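Local coordinates for protein cytochrome P450 (PDB 2RFB) that probably acts as a heme-thiolate monooxygenase, using iron-bound oxygen to insert one oxygen atom into an organic substrate, at residues A12-K17 against Q256-L261; D126-N131 against L185-N190; I232-H237 against N331-G336. One frame throughout, in Å; residues are numbered along the deposited sequence.

Interaction 1. Residues A12-K17 against Q256-L261; sequences AWHVYK and QVIVYL
Chi1 of -51° in His14 and -67° in Tyr260 sets each CG anti to its carbonyl carbon, and both rings swing to the same face of the sheet, where ND1 of His14 and OH of Tyr260 share a 2.6 Å hydrogen bond. Beneath them runs a parallel strand pair, 12-15 beside 256-259, part of the small beta sheet of the P450 fold built from the N-terminus and a late strand. The backbones are stitched in the staggered parallel pattern: Trp13 gives its N-H to Gln256 O and its carbonyl to Ile258 N, and Val15 does the same with Ile258 O and Tyr260 N, the last bond 2.9 Å long. The face bearing His14 is continued by Ala12, whose CB lies 3.6 Å from CG1 of Ile258. On the other face Val15 packs by CB on CG2 of Val259 at 4.0 Å, and by CG2 on CG1 of Val257. His14 also reaches outward, bonding through NE2 to Tyr9 O and stacking on the Tyr9 ring. Tyr16 completes an aromatic cluster alongside Tyr260, with the two ring planes at 31° and CE2 of Tyr16 3.8 Å above the Tyr260 ring, over its centre.

Interaction 2. Residues D126-N131 against L185-N190; sequences DYIIGN and LIIGGN. With HEM (protoporphyrin IX containing Fe), chain G.
ND2 of Asn131 reaches OD1 of Asp126 at 3.1 Å, coming from above the carboxylate plane and tying the loop back to the end of helix 118-129, just where Ile128 and Ile129 meet Ile186, Ile187 and Asn190. That helix, by its place in the chain probably the F helix of the P450 fold, sets its last turn against the long helix 175-206, whose Gly-Gly-Asn-Glu-Thr run marks it as the distal helix that crosses the heme in P450s. Ile129 has CG1 between its backbone N and carbonyl carbon, chi1 77°, which leaves CG2 facing the long helix. There CG2 lies 3.9 Å from CG2 of Ile186, the side chains crossing at about a right angle. The same CG2 of Ile129 is 3.7 Å from OD1 of Asn190, and CD1 of Ile129 is 4.1 Å from that oxygen, both van der Waals contacts. Ile128 repeats the crossing one residue earlier, its CG2 resting 3.8 Å from CG1 of Ile187. Cutting Ile129 back to an alanine removes CG2 and CD1, and is likely to open a gap facing Ile186 and leave OD1 of Asn190 without its packing. On the far side of 185-190 lies the heme: CA of Gly189 sits 3.1 Å from C2C of the porphyrin, and a side chain there would clash with the methyl CMC. Gly188 and Gly189 send their carbonyls to the hydroxyls of Thr192 and Thr193. No hydrogen bond joins the two segments, so this part of the helix contact rests on apolar fit, which probably tolerates small shifts more readily than a bonded contact would.

Interaction 3. Residues I232-H237 against N331-G336; sequences IQFLPH and NKMVLG. With HEM (protoporphyrin IX containing Fe), chain G.
Met333 is extended throughout, its CG anti to the backbone N (chi1 -179°), and lies across the Phe234 ring. CB sits 3.7 Å from CZ of Phe234 and makes an off-centre CH-pi contact. CG comes next, over the middle of the same ring and 4.1 Å above its plane. SD follows in an oblique Met-aromatic contact, 4.8 Å from the centroid of the Phe234 ring, and the terminal CE ends 3.9 Å from CD of Pro236. The ring is flanked from a second direction by Lys332, whose CG meets its edge in the ring plane and whose NZ curls back to 3.9 Å from CE2 of Phe234. Lys332 and Met333 are the middle residues of a type I turn, Asn331 to Val334, pressed against the irregular chain that follows the probable K helix. A single backbone bond ties the two segments: Gln233 N donates to Met333 O over 2.8 Å at 162°, arriving from above the carbonyl plane. Beside it the Gln233 side chain, bent at chi2, crosses Leu335, with NE2 lying 3.8 Å from CD2 of Leu335 while bonding to Ser230 O. Ile232 turns the other way, and its CD1 stands 3.6 Å from the heme meso carbon CHB. The position of 232-237 beside the heme, on the same side as Gly188, matches a region that lines the substrate pocket in many P450s. Leu335 O is held by ND2 of Asn199 in helix 175-206. Chemically, one backbone bond sets the alignment of the chains, while the contact beyond it is sulfur, methylene and aromatic packing at the surface, a grip that depends on fit more than on charge.

Interaction 1 and interaction 3 are neighbours: Gln256 NE2 reaches Pro236 O, Val259 O takes the N-H of Leu235, and Phe234 packs against Ile258, tying the sheet to the loop beside the heme. Interaction 2 stands apart, its nearest atoms about 11 Å from interaction 1 and about 6 Å from interaction 3, yet it and interaction 3 both touch the porphyrin. Their bonding differs with place. The strand pair, partly buried, rests on a ladder of backbone bonds; the surface loop contact has one such bond; the helix contact, also partly buried, has none. Helix 175-206 contributes 185-190 to interaction 2 and farther on meets Val334 and Leu335 of interaction 3.

Interaction 1. Residues A12-K17 against Q256-L261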
loop_
_atom_site.group_PDB
_atom_site.type_symbol
_atom_site.label_atom_id
_atom_site.label_comp_id
_atom_site.label_asym_id
_atom_site.label_seq_id
_atom_site.Cartn_x
_atom_site.Cartn_y
_atom_site.Cartn_z
ATOM N N ALA A 12 -10.447 21.435 -5.023
ATOM C CA ALA A 12 -10.362 20.724 -3.752
ATOM C C ALA A 12 -9.641 21.524 -2.653
ATOM O O ALA A 12 -8.897 22.454 -2.931
ATOM C CB ALA A 12 -9.656 19.352 -3.937
ATOM N N TRP A 13 -9.870 21.135 -1.403
ATOM C CA TRP A 13 -9.178 21.708 -0.277
ATOM C C TRP A 13 -7.958 20.880 -0.250
ATOM O O TRP A 13 -8.048 19.714 -0.538
ATOM C CB TRP A 13 -9.959 21.549 1.031
ATOM C CG TRP A 13 -11.107 22.518 1.161
ATOM C CD1 TRP A 13 -12.425 22.271 0.890
ATOM C CD2 TRP A 13 -11.044 23.891 1.617
ATOM N NE1 TRP A 13 -13.184 23.414 1.107
ATOM C CE2 TRP A 13 -12.366 24.416 1.561
ATOM C CE3 TRP A 13 -10.004 24.722 2.052
ATOM C CZ2 TRP A 13 -12.668 25.723 1.924
ATOM C CZ3 TRP A 13 -10.302 26.035 2.401
ATOM C CH2 TRP A 13 -11.624 26.519 2.358
ATOM N N HIS A 14 -6.810 21.483 0.056
ATOM C CA HIS A 14 -5.606 20.692 0.367
ATOM C C HIS A 14 -5.229 20.816 1.834
ATOM O O HIS A 14 -5.219 21.937 2.386
ATOM C CB HIS A 14 -4.470 21.088 -0.563
ATOM C CG HIS A 14 -4.878 21.067 -1.997
ATOM N ND1 HIS A 14 -4.401 20.128 -2.892
ATOM C CD2 HIS A 14 -5.780 21.821 -2.674
ATOM C CE1 HIS A 14 -4.965 20.338 -4.069
ATOM N NE2 HIS A 14 -5.806 21.357 -3.963
ATOM N N VAL A 15 -4.981 19.664 2.454
ATOM C CA VAL A 15 -4.801 19.562 3.915
ATOM C C VAL A 15 -3.479 18.945 4.211
ATOM O O VAL A 15 -3.178 17.821 3.761
ATOM C CB VAL A 15 -5.930 18.738 4.551
ATOM C CG1 VAL A 15 -5.730 18.547 6.060
ATOM C CG2 VAL A 15 -7.282 19.455 4.290
ATOM N N TYR A 16 -2.667 19.684 4.949
ATOM C CA TYR A 16 -1.240 19.382 5.082
ATOM C C TYR A 16 -0.759 19.073 6.484
ATOM O O TYR A 16 0.145 18.276 6.638
ATOM C CB TYR A 16 -0.427 20.592 4.625
ATOM C CG TYR A 16 -0.616 20.964 3.204
ATOM C CD1 TYR A 16 -1.373 22.082 2.867
ATOM C CD2 TYR A 16 -0.023 20.208 2.173
ATOM C CE1 TYR A 16 -1.535 22.439 1.553
ATOM C CE2 TYR A 16 -0.188 20.561 0.838
ATOM C CZ TYR A 16 -0.958 21.671 0.547
ATOM O OH TYR A 16 -1.141 22.074 -0.763
ATOM N N LYS A 17 -1.298 19.762 7.480
ATOM C CA LYS A 17 -0.872 19.644 8.851
ATOM C C LYS A 17 -1.320 18.332 9.384
ATOM O O LYS A 17 -2.409 17.871 9.058
ATOM C CB LYS A 17 -1.532 20.709 9.717
ATOM C CG LYS A 17 -1.031 22.116 9.543
ATOM C CD LYS A 17 -1.655 22.985 10.620
ATOM C CE LYS A 17 -2.995 23.640 10.232
ATOM N NZ LYS A 17 -3.348 24.745 11.232
ATOM N N GLN A 256 -14.456 18.473 -2.341
ATOM C CA GLN A 256 -13.408 17.485 -2.291
ATOM C C GLN A 256 -12.303 17.963 -1.319
ATOM O O GLN A 256 -11.997 19.162 -1.220
ATOM C CB GLN A 256 -12.831 17.253 -3.675
ATOM C CG GLN A 256 -11.733 16.227 -3.668
ATOM C CD GLN A 256 -11.194 15.958 -5.058
ATOM O OE1 GLN A 256 -11.656 16.547 -6.040
ATOM N NE2 GLN A 256 -10.217 15.073 -5.148
ATOM N N VAL A 257 -11.729 17.006 -0.612
ATOM C CA VAL A 257 -10.758 17.267 0.421
ATOM C C VAL A 257 -9.578 16.361 0.215
ATOM O O VAL A 257 -9.699 15.131 0.336
ATOM C CB VAL A 257 -11.348 16.979 1.785
ATOM C CG1 VAL A 257 -10.291 17.147 2.832
ATOM C CG2 VAL A 257 -12.460 17.976 2.078
ATOM N N ILE A 258 -8.441 16.943 -0.142
ATOM C CA ILE A 258 -7.253 16.130 -0.374
ATOM C C ILE A 258 -6.276 16.286 0.807
ATOM O O ILE A 258 -5.920 17.386 1.207
ATOM C CB ILE A 258 -6.509 16.496 -1.676
ATOM C CG1 ILE A 258 -7.458 16.650 -2.883
ATOM C CG2 ILE A 258 -5.383 15.477 -1.938
ATOM C CD1 ILE A 258 -6.715 16.898 -4.281
ATOM N N VAL A 259 -5.787 15.171 1.279
ATOM C CA VAL A 259 -5.097 15.049 2.515
ATOM C C VAL A 259 -3.678 14.511 2.181
ATOM O O VAL A 259 -3.535 13.500 1.448
ATOM C CB VAL A 259 -5.985 14.104 3.334
ATOM C CG1 VAL A 259 -5.284 12.945 3.826
ATOM C CG2 VAL A 259 -6.804 14.875 4.395
ATOM N N TYR A 260 -2.641 15.232 2.647
ATOM C CA TYR A 260 -1.272 14.947 2.285
ATOM C C TYR A 260 -0.508 14.259 3.379
ATOM O O TYR A 260 -0.080 14.903 4.296
ATOM C CB TYR A 260 -0.553 16.206 1.855
ATOM C CG TYR A 260 -1.085 16.782 0.553
ATOM C CD1 TYR A 260 -2.314 17.393 0.507
ATOM C CD2 TYR A 260 -0.338 16.717 -0.629
ATOM C CE1 TYR A 260 -2.798 17.922 -0.676
ATOM C CE2 TYR A 260 -0.826 17.244 -1.846
ATOM C CZ TYR A 260 -2.039 17.832 -1.855
ATOM O OH TYR A 260 -2.540 18.385 -3.009
ATOM N N LEU A 261 -0.283 12.954 3.219
ATOM C CA LEU A 261 0.285 12.092 4.263
ATOM C C LEU A 261 1.771 12.351 4.423
ATOM O O LEU A 261 2.300 12.388 5.541
ATOM C CB LEU A 261 0.116 10.593 3.897
ATOM C CG LEU A 261 -1.313 10.155 3.562
ATOM C CD1 LEU A 261 -1.329 8.655 3.212
ATOM C CD2 LEU A 261 -2.373 10.489 4.675
#

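Interaction 2. Residues D126-N131 against L185-N190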
loop_
_atom_site.group_PDB
_atom_site.type_symbol
_atom_site.label_atom_id
_atom_site.label_comp_id
_atom_site.label_asym_id
_atom_site.label_seq_id
_atom_site.Cartn_x
_atom_site.Cartn_y
_atom_site.Cartn_z
ATOM N N ASP A 126 0.370 -7.503 -13.167
ATOM C CA ASP A 126 1.070 -6.377 -13.806
ATOM C C ASP A 126 0.168 -5.417 -14.592
ATOM O O ASP A 126 0.263 -4.189 -14.431
ATOM C CB ASP A 126 2.153 -6.887 -14.750
ATOM C CG ASP A 126 3.526 -6.869 -14.136
ATOM O OD1 ASP A 126 3.696 -6.368 -12.977
ATOM O OD2 ASP A 126 4.448 -7.377 -14.838
ATOM N N TYR A 127 -0.698 -5.948 -15.440
ATOM C CA TYR A 127 -1.664 -5.097 -16.116
ATOM C C TYR A 127 -2.535 -4.271 -15.182
ATOM O O TYR A 127 -2.896 -3.132 -15.499
ATOM C CB TYR A 127 -2.583 -5.937 -16.992
ATOM C CG TYR A 127 -1.958 -6.411 -18.284
ATOM C CD1 TYR A 127 -1.528 -7.720 -18.428
ATOM C CD2 TYR A 127 -1.795 -5.547 -19.354
ATOM C CE1 TYR A 127 -0.991 -8.174 -19.605
ATOM C CE2 TYR A 127 -1.241 -5.993 -20.559
ATOM C CZ TYR A 127 -0.836 -7.303 -20.662
ATOM O OH TYR A 127 -0.275 -7.740 -21.818
ATOM N N ILE A 128 -2.891 -4.848 -14.048
ATOM C CA ILE A 128 -4.042 -4.379 -13.278
ATOM C C ILE A 128 -3.579 -3.331 -12.274
ATOM O O ILE A 128 -4.277 -2.358 -12.021
ATOM C CB ILE A 128 -4.827 -5.637 -12.674
ATOM C CG1 ILE A 128 -6.046 -6.014 -13.534
ATOM C CG2 ILE A 128 -5.136 -5.564 -11.179
ATOM C CD1 ILE A 128 -7.146 -4.941 -13.624
ATOM N N ILE A 129 -2.381 -3.530 -11.714
ATOM C CA ILE A 129 -1.760 -2.548 -10.860
ATOM C C ILE A 129 -1.209 -1.421 -11.732
ATOM O O ILE A 129 -0.825 -0.368 -11.229
ATOM C CB ILE A 129 -0.639 -3.147 -9.981
ATOM C CG1 ILE A 129 0.655 -3.393 -10.771
ATOM C CG2 ILE A 129 -1.085 -4.395 -9.304
ATOM C CD1 ILE A 129 1.797 -4.015 -9.953
ATOM N N GLY A 130 -1.147 -1.656 -13.043
ATOM C CA GLY A 130 -0.647 -0.647 -13.978
ATOM C C GLY A 130 0.802 -0.748 -14.450
ATOM O O GLY A 130 1.210 0.041 -15.298
ATOM N N ASN A 131 1.572 -1.712 -13.933
ATOM C CA ASN A 131 2.957 -1.976 -14.363
ATOM C C ASN A 131 3.110 -2.358 -15.856
ATOM O O ASN A 131 4.211 -2.297 -16.402
ATOM C CB ASN A 131 3.528 -3.090 -13.487
ATOM C CG ASN A 131 5.027 -2.913 -13.149
ATOM O OD1 ASN A 131 5.667 -1.886 -13.481
ATOM N ND2 ASN A 131 5.583 -3.920 -12.463
ATOM N N LEU A 185 -7.313 -5.925 -3.041
ATOM C CA LEU A 185 -6.119 -6.457 -2.352
ATOM C C LEU A 185 -4.828 -6.449 -3.176
ATOM O O LEU A 185 -3.716 -6.248 -2.631
ATOM C CB LEU A 185 -6.368 -7.881 -1.858
ATOM C CG LEU A 185 -7.580 -7.965 -0.927
ATOM C CD1 LEU A 185 -7.886 -9.429 -0.564
ATOM C CD2 LEU A 185 -7.306 -7.120 0.278
ATOM N N ILE A 186 -4.948 -6.675 -4.471
ATOM C CA ILE A 186 -3.763 -6.813 -5.282
ATOM C C ILE A 186 -3.240 -5.413 -5.529
ATOM O O ILE A 186 -2.057 -5.158 -5.464
ATOM C CB ILE A 186 -4.057 -7.524 -6.638
ATOM C CG1 ILE A 186 -4.289 -9.019 -6.443
ATOM C CG2 ILE A 186 -2.881 -7.367 -7.622
ATOM C CD1 ILE A 186 -5.102 -9.646 -7.575
ATOM N N ILE A 187 -4.147 -4.488 -5.804
ATOM C CA ILE A 187 -3.724 -3.175 -6.224
ATOM C C ILE A 187 -3.204 -2.406 -5.048
ATOM O O ILE A 187 -2.214 -1.720 -5.191
ATOM C CB ILE A 187 -4.837 -2.398 -6.921
ATOM C CG1 ILE A 187 -5.177 -3.107 -8.245
ATOM C CG2 ILE A 187 -4.406 -0.915 -7.087
ATOM C CD1 ILE A 187 -6.527 -2.744 -8.764
ATOM N N GLY A 188 -3.814 -2.545 -3.877
ATOM C CA GLY A 188 -3.359 -1.773 -2.734
ATOM C C GLY A 188 -2.126 -2.319 -2.058
ATOM O O GLY A 188 -1.489 -1.635 -1.264
ATOM N N GLY A 189 -1.757 -3.554 -2.333
ATOM C CA GLY A 189 -0.562 -4.058 -1.678
ATOM C C GLY A 189 0.722 -4.140 -2.517
ATOM O O GLY A 189 1.822 -4.246 -1.941
ATOM N N ASN A 190 0.598 -4.114 -3.845
ATOM C CA ASN A 190 1.757 -4.320 -4.712
ATOM C C ASN A 190 2.641 -3.074 -4.841
ATOM O O ASN A 190 3.700 -3.036 -4.246
ATOM C CB ASN A 190 1.299 -4.809 -6.092
ATOM C CG ASN A 190 1.148 -6.326 -6.177
ATOM O OD1 ASN A 190 0.721 -6.826 -7.185
ATOM N ND2 ASN A 190 1.547 -7.049 -5.152
HETATM C CHA HEM G . -5.859 1.181 2.600
HETATM C CHB HEM G . -1.249 2.913 2.414
HETATM C CHC HEM G . 0.256 -1.756 1.724
HETATM C CHD HEM G . -4.317 -3.377 1.193
HETATM C C1A HEM G . -4.736 2.026 2.646
HETATM C C2A HEM G . -4.762 3.436 2.954
HETATM C C3A HEM G . -3.467 3.885 2.894
HETATM C C4A HEM G . -2.655 2.766 2.581
HETATM C CMA HEM G . -2.799 5.336 3.116
HETATM C CAA HEM G . -6.061 4.250 3.288
HETATM C CBA HEM G . -6.713 4.870 2.025
HETATM C CGA HEM G . -7.850 5.700 2.556
HETATM O O1A HEM G . -7.930 5.971 3.810
HETATM O O2A HEM G . -8.680 6.098 1.716
HETATM C C1B HEM G . -0.424 1.785 2.236
HETATM C C2B HEM G . 1.015 1.731 2.325
HETATM C C3B HEM G . 1.336 0.412 2.114
HETATM C C4B HEM G . 0.154 -0.336 1.911
HETATM C CMB HEM G . 1.900 3.025 2.613
HETATM C CAB HEM G . 2.657 -0.499 2.013
HETATM C CBB HEM G . 3.919 -0.138 2.570
HETATM C C1C HEM G . -0.804 -2.721 1.594
HETATM C C2C HEM G . -0.831 -4.195 1.453
HETATM C C3C HEM G . -2.127 -4.566 1.298
HETATM C C4C HEM G . -2.925 -3.405 1.303
HETATM C CMC HEM G . 0.334 -5.285 1.453
HETATM C CAC HEM G . -2.702 -6.031 1.158
HETATM C CBC HEM G . -3.505 -6.395 0.142
HETATM C C1D HEM G . -5.156 -2.268 1.542
HETATM C C2D HEM G . -6.600 -2.273 1.557
HETATM C C3D HEM G . -7.014 -0.848 1.969
HETATM C C4D HEM G . -5.808 -0.157 2.189
HETATM C CMD HEM G . -7.579 -3.433 1.186
HETATM C CAD HEM G . -8.410 -0.167 2.171
HETATM C CBD HEM G . -8.890 -0.506 3.600
HETATM C CGD HEM G . -10.233 0.100 3.855
HETATM O O1D HEM G . -10.642 0.999 3.053
HETATM O O2D HEM G . -10.904 -0.313 4.848
HETATM N NA HEM G . -3.412 1.629 2.435
HETATM N NB HEM G . -0.936 0.472 2.005
HETATM N NC HEM G . -2.134 -2.308 1.505
HETATM N ND HEM G . -4.712 -0.979 1.924
HETATM FE FE HEM G . -2.845 -0.391 2.157
#

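Interaction 3. Residues I232-H237 against N331-G336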
loop_
_atom_site.group_PDB
_atom_site.type_symbol
_atom_site.label_atom_id
_atom_site.label_comp_id
_atom_site.label_asym_id
_atom_site.label_seq_id
_atom_site.Cartn_x
_atom_site.Cartn_y
_atom_site.Cartn_z
ATOM N N ILE A 232 2.763 6.438 -0.308
ATOM C CA ILE A 232 1.608 7.230 -0.750
ATOM C C ILE A 232 1.674 8.645 -0.192
ATOM O O ILE A 232 1.661 8.839 1.029
ATOM C CB ILE A 232 0.265 6.545 -0.343
ATOM C CG1 ILE A 232 0.210 5.158 -1.062
ATOM C CG2 ILE A 232 -0.958 7.458 -0.712
ATOM C CD1 ILE A 232 -1.099 4.445 -0.888
ATOM N N GLN A 233 1.738 9.625 -1.089
ATOM C CA GLN A 233 1.952 11.008 -0.686
ATOM C C GLN A 233 0.699 11.762 -0.330
ATOM O O GLN A 233 0.730 12.661 0.537
ATOM C CB GLN A 233 2.759 11.750 -1.761
ATOM C CG GLN A 233 4.210 11.253 -1.896
ATOM C CD GLN A 233 5.057 11.681 -0.701
ATOM O OE1 GLN A 233 5.318 12.881 -0.510
ATOM N NE2 GLN A 233 5.462 10.713 0.122
ATOM N N PHE A 234 -0.404 11.451 -1.028
ATOM C CA PHE A 234 -1.714 12.031 -0.705
ATOM C C PHE A 234 -2.861 11.103 -1.065
ATOM O O PHE A 234 -2.686 10.164 -1.832
ATOM C CB PHE A 234 -1.891 13.422 -1.303
ATOM C CG PHE A 234 -1.913 13.475 -2.816
ATOM C CD1 PHE A 234 -3.107 13.362 -3.519
ATOM C CD2 PHE A 234 -0.731 13.687 -3.544
ATOM C CE1 PHE A 234 -3.151 13.470 -4.940
ATOM C CE2 PHE A 234 -0.769 13.788 -4.920
ATOM C CZ PHE A 234 -2.003 13.655 -5.634
ATOM N N LEU A 235 -4.026 11.330 -0.443
ATOM C CA LEU A 235 -5.257 10.598 -0.727
ATOM C C LEU A 235 -6.198 11.650 -1.279
ATOM O O LEU A 235 -6.607 12.518 -0.521
ATOM C CB LEU A 235 -5.852 10.077 0.555
ATOM C CG LEU A 235 -4.916 9.128 1.236
ATOM C CD1 LEU A 235 -5.515 8.756 2.598
ATOM C CD2 LEU A 235 -4.676 7.842 0.338
ATOM N N PRO A 236 -6.541 11.581 -2.569
ATOM C CA PRO A 236 -7.408 12.625 -3.154
ATOM C C PRO A 236 -8.909 12.475 -2.923
ATOM O O PRO A 236 -9.666 13.427 -3.165
ATOM C CB PRO A 236 -7.105 12.539 -4.675
ATOM C CG PRO A 236 -6.658 11.122 -4.922
ATOM C CD PRO A 236 -6.128 10.568 -3.568
ATOM N N HIS A 237 -9.367 11.313 -2.474
ATOM C CA HIS A 237 -10.820 11.088 -2.512
ATOM C C HIS A 237 -11.484 11.157 -1.144
ATOM O O HIS A 237 -11.640 10.120 -0.492
ATOM C CB HIS A 237 -11.124 9.765 -3.245
ATOM C CG HIS A 237 -10.733 9.788 -4.698
ATOM N ND1 HIS A 237 -11.087 10.823 -5.551
ATOM C CD2 HIS A 237 -9.977 8.937 -5.439
ATOM C CE1 HIS A 237 -10.581 10.600 -6.752
ATOM N NE2 HIS A 237 -9.917 9.457 -6.716
ATOM N N ASN A 331 4.971 10.112 -10.894
ATOM C CA ASN A 331 3.650 10.425 -10.367
ATOM C C ASN A 331 3.707 11.131 -8.977
ATOM O O ASN A 331 4.329 10.621 -8.040
ATOM C CB ASN A 331 2.836 9.130 -10.338
ATOM C CG ASN A 331 1.400 9.311 -9.769
ATOM O OD1 ASN A 331 0.658 8.330 -9.641
ATOM N ND2 ASN A 331 1.018 10.540 -9.422
ATOM N N LYS A 332 3.056 12.282 -8.819
ATOM C CA LYS A 332 3.188 13.012 -7.549
ATOM C C LYS A 332 2.436 12.387 -6.372
ATOM O O LYS A 332 2.733 12.627 -5.215
ATOM C CB LYS A 332 2.881 14.489 -7.716
ATOM C CG LYS A 332 1.413 14.807 -8.011
ATOM C CD LYS A 332 1.238 16.250 -8.629
ATOM C CE LYS A 332 -0.109 16.925 -8.128
ATOM N NZ LYS A 332 -0.195 17.247 -6.609
ATOM N N MET A 333 1.494 11.525 -6.677
ATOM C CA MET A 333 0.714 10.881 -5.656
ATOM C C MET A 333 1.494 9.792 -4.872
ATOM O O MET A 333 1.086 9.420 -3.785
ATOM C CB MET A 333 -0.527 10.288 -6.284
ATOM C CG MET A 333 -1.430 9.603 -5.271
ATOM S SD MET A 333 -3.063 9.215 -6.033
ATOM C CE MET A 333 -3.546 7.943 -4.782
ATOM N N VAL A 334 2.601 9.295 -5.411
ATOM C CA VAL A 334 3.316 8.174 -4.752
ATOM C C VAL A 334 4.800 8.530 -4.737
ATOM O O VAL A 334 5.203 9.501 -5.382
ATOM C CB VAL A 334 3.098 6.820 -5.477
ATOM C CG1 VAL A 334 1.606 6.512 -5.644
ATOM C CG2 VAL A 334 3.823 6.807 -6.830
ATOM N N LEU A 335 5.611 7.766 -4.025
ATOM C CA LEU A 335 7.015 8.066 -3.990
ATOM C C LEU A 335 7.849 6.788 -4.045
ATOM O O LEU A 335 7.770 5.920 -3.149
ATOM C CB LEU A 335 7.334 8.899 -2.742
ATOM C CG LEU A 335 8.820 9.181 -2.428
ATOM C CD1 LEU A 335 9.513 9.977 -3.551
ATOM C CD2 LEU A 335 9.008 9.879 -1.084
ATOM N N GLY A 336 8.665 6.652 -5.084
ATOM C CA GLY A 336 9.403 5.430 -5.275
ATOM C C GLY A 336 10.198 5.494 -6.541
ATOM O O GLY A 336 10.155 6.507 -7.287
HETATM C CHA HEM G . -5.859 1.181 2.600
HETATM C CHB HEM G . -1.249 2.913 2.414
HETATM C CHC HEM G . 0.256 -1.756 1.724
HETATM C CHD HEM G . -4.317 -3.377 1.193
HETATM C C1A HEM G . -4.736 2.026 2.646
HETATM C C2A HEM G . -4.762 3.436 2.954
HETATM C C3A HEM G . -3.467 3.885 2.894
HETATM C C4A HEM G . -2.655 2.766 2.581
HETATM C CMA HEM G . -2.799 5.336 3.116
HETATM C CAA HEM G . -6.061 4.250 3.288
HETATM C CBA HEM G . -6.713 4.870 2.025
HETATM C CGA HEM G . -7.850 5.700 2.556
HETATM O O1A HEM G . -7.930 5.971 3.810
HETATM O O2A HEM G . -8.680 6.098 1.716
HETATM C C1B HEM G . -0.424 1.785 2.236
HETATM C C2B HEM G . 1.015 1.731 2.325
HETATM C C3B HEM G . 1.336 0.412 2.114
HETATM C C4B HEM G . 0.154 -0.336 1.911
HETATM C CMB HEM G . 1.900 3.025 2.613
HETATM C CAB HEM G . 2.657 -0.499 2.013
HETATM C CBB HEM G . 3.919 -0.138 2.570
HETATM C C1C HEM G . -0.804 -2.721 1.594
HETATM C C2C HEM G . -0.831 -4.195 1.453
HETATM C C3C HEM G . -2.127 -4.566 1.298
HETATM C C4C HEM G . -2.925 -3.405 1.303
HETATM C CMC HEM G . 0.334 -5.285 1.453
HETATM C CAC HEM G . -2.702 -6.031 1.158
HETATM C CBC HEM G . -3.505 -6.395 0.142
HETATM C C1D HEM G . -5.156 -2.268 1.542
HETATM C C2D HEM G . -6.600 -2.273 1.557
HETATM C C3D HEM G . -7.014 -0.848 1.969
HETATM C C4D HEM G . -5.808 -0.157 2.189
HETATM C CMD HEM G . -7.579 -3.433 1.186
HETATM C CAD HEM G . -8.410 -0.167 2.171
HETATM C CBD HEM G . -8.890 -0.506 3.600
HETATM C CGD HEM G . -10.233 0.100 3.855
HETATM O O1D HEM G . -10.642 0.999 3.053
HETATM O O2D HEM G . -10.904 -0.313 4.848
HETATM N NA HEM G . -3.412 1.629 2.435
HETATM N NB HEM G . -0.936 0.472 2.005
HETATM N NC HEM G . -2.134 -2.308 1.505
HETATM N ND HEM G . -4.712 -0.979 1.924
HETATM FE FE HEM G . -2.845 -0.391 2.157
#